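PDB 4XY5: hypothetical Thioesterase Protein SP_1851 from Streptococcus pneumoniae serotype 4, which probably hydrolyses acyl-CoA thioesters as a PaaI-type thioesterase of the hotdog-fold superfamily, though its own substrate is not established. Local coordinates for residues 21-26 against 58-63. The protein carries 1 engineered substitution. Residues are numbered along the deposited sequence; the frame is centred on the assembly and turned at random.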
loop_
_atom_site.group_PDB
_atom_site.type_symbol
_atom_site.label_atom_id
_atom_site.label_comp_id
_atom_site.label_asym_id
_atom_site.label_seq_id
_atom_site.Cartn_x
_atom_site.Cartn_y
_atom_site.Cartn_z
ATOM N N GLU A 21 25.020 -11.333 -3.431
ATOM C CA GLU A 21 25.833 -11.763 -2.298
ATOM C C GLU A 21 25.253 -12.989 -1.617
ATOM O O GLU A 21 25.987 -13.824 -1.077
ATOM C CB GLU A 21 25.971 -10.635 -1.284
ATOM C CG GLU A 21 26.783 -9.466 -1.787
ATOM C CD GLU A 21 27.148 -8.505 -0.685
ATOM O OE1 GLU A 21 26.596 -8.633 0.434
ATOM O OE2 GLU A 21 27.992 -7.622 -0.940
ATOM N N LYS A 22 23.931 -13.094 -1.632
ATOM C CA LYS A 22 23.271 -14.174 -0.926
ATOM C C LYS A 22 21.927 -14.502 -1.536
ATOM O O LYS A 22 21.144 -13.606 -1.852
ATOM C CB LYS A 22 23.113 -13.798 0.548
ATOM C CG LYS A 22 22.383 -14.812 1.394
ATOM C CD LYS A 22 22.176 -14.214 2.772
ATOM C CE LYS A 22 21.249 -15.042 3.638
ATOM N NZ LYS A 22 20.949 -14.266 4.887
ATOM N N MET A 23 21.655 -15.790 -1.699
ATOM C CA MET A 23 20.366 -16.228 -2.226
ATOM C C MET A 23 20.095 -17.643 -1.727
ATOM O O MET A 23 20.571 -18.616 -2.311
ATOM C CB MET A 23 20.354 -16.151 -3.760
ATOM C CG MET A 23 19.074 -16.599 -4.441
ATOM S SD MET A 23 19.034 -16.174 -6.201
ATOM C CE MET A 23 17.537 -17.025 -6.711
ATOM N N ARG A 24 19.357 -17.750 -0.625
ATOM C CA ARG A 24 19.067 -19.049 -0.022
ATOM C C ARG A 24 17.878 -19.007 0.934
ATOM O O ARG A 24 17.776 -18.110 1.769
ATOM C CB ARG A 24 20.300 -19.576 0.727
ATOM C CG ARG A 24 20.812 -18.658 1.833
ATOM C CD ARG A 24 21.973 -19.298 2.612
ATOM N NE ARG A 24 23.239 -19.197 1.896
ATOM C CZ ARG A 24 24.366 -19.807 2.261
ATOM N NH1 ARG A 24 24.399 -20.580 3.341
ATOM N NH2 ARG A 24 25.462 -19.645 1.536
ATOM N N ASP A 25 16.987 -19.984 0.789
ATOM C CA ASP A 25 15.946 -20.258 1.773
ATOM C C ASP A 25 15.141 -19.021 2.155
ATOM O O ASP A 25 14.910 -18.759 3.334
ATOM C CB ASP A 25 16.576 -20.885 3.022
ATOM C CG ASP A 25 17.374 -22.133 2.702
ATOM O OD1 ASP A 25 16.836 -23.004 1.982
ATOM O OD2 ASP A 25 18.544 -22.231 3.151
ATOM N N GLY A 26 14.742 -18.247 1.150
ATOM C CA GLY A 26 13.855 -17.120 1.370
ATOM C C GLY A 26 14.553 -15.848 1.804
ATOM O O GLY A 26 13.906 -14.912 2.250
ATOM N N SER A 58 12.551 -9.356 -4.666
ATOM C CA SER A 58 11.395 -10.119 -4.192
ATOM C C SER A 58 11.202 -11.382 -5.031
ATOM O O SER A 58 10.889 -12.458 -4.507
ATOM C CB SER A 58 10.120 -9.268 -4.226
ATOM O OG SER A 58 8.998 -10.017 -3.757
ATOM N N GLY A 59 11.382 -11.248 -6.338
ATOM C CA GLY A 59 11.267 -12.395 -7.225
ATOM C C GLY A 59 12.346 -13.422 -6.922
ATOM O O GLY A 59 12.076 -14.624 -6.899
ATOM N N LEU A 60 13.562 -12.945 -6.676
ATOM C CA LEU A 60 14.665 -13.834 -6.305
ATOM C C LEU A 60 14.371 -14.558 -4.991
ATOM O O LEU A 60 14.733 -15.723 -4.824
ATOM C CB LEU A 60 15.981 -13.058 -6.212
ATOM C CG LEU A 60 16.563 -12.534 -7.541
ATOM C CD1 LEU A 60 17.724 -11.620 -7.258
ATOM C CD2 LEU A 60 16.999 -13.672 -8.455
ATOM N N VAL A 61 13.697 -13.893 -4.054
ATOM C CA VAL A 61 13.318 -14.582 -2.818
ATOM C C VAL A 61 12.391 -15.758 -3.132
ATOM O O VAL A 61 12.590 -16.853 -2.603
ATOM C CB VAL A 61 12.635 -13.642 -1.807
ATOM C CG1 VAL A 61 12.079 -14.432 -0.620
ATOM C CG2 VAL A 61 13.608 -12.603 -1.302
ATOM N N VAL A 62 11.401 -15.531 -3.997
ATOM C CA VAL A 62 10.492 -16.581 -4.458
ATOM C C VAL A 62 11.254 -17.773 -5.031
ATOM O O VAL A 62 10.997 -18.919 -4.669
ATOM C CB VAL A 62 9.531 -16.093 -5.567
ATOM C CG1 VAL A 62 8.718 -17.267 -6.108
ATOM C CG2 VAL A 62 8.598 -14.998 -5.069
ATOM N N ILE A 63 12.179 -17.491 -5.945
ATOM C CA ILE A 63 12.926 -18.568 -6.590
ATOM C C ILE A 63 13.717 -19.357 -5.553
ATOM O O ILE A 63 13.779 -20.585 -5.615
ATOM C CB ILE A 63 13.852 -18.021 -7.679
ATOM C CG1 ILE A 63 13.008 -17.445 -8.819
ATOM C CG2 ILE A 63 14.765 -19.118 -8.226
ATOM C CD1 ILE A 63 13.820 -16.746 -9.872
#
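M23, near the end of strand 19-24, lays its terminal methyl against L60 and I63 in the last turns of helix 47-64. Its side chain is fully extended, with CG anti to the backbone N (chi1 179°), which carries the thioether over to the helix. M23 CE lies 3.8 Å from L60 CD2, where the two side chains cross at about a right angle, and M23 SD follows at 3.9 Å from the same methyl. M23 CE also meets I63 CG2 at 3.8 Å, and it touches the main chain, 3.6 Å from L60 O. A second point of packing lies at G26, just after the strand, where a positive phi (84°) favours glycine. There V61 CG1 rests on the peptide, 3.4 Å from G26 O. No hydrogen bond joins the two segments, but S64 OG, just beyond I63, is hydrogen-bonded to both G26 N and V61 O and so ties the turn to the helix end. The contact joins strand 19-24, outermost within this chain, to the helix round which the antiparallel hotdog sheet curves; V61 continues onto V28 and M104 of strands 27-33 and 101-109, while Y41 of the second subunit packs on L60 and I63.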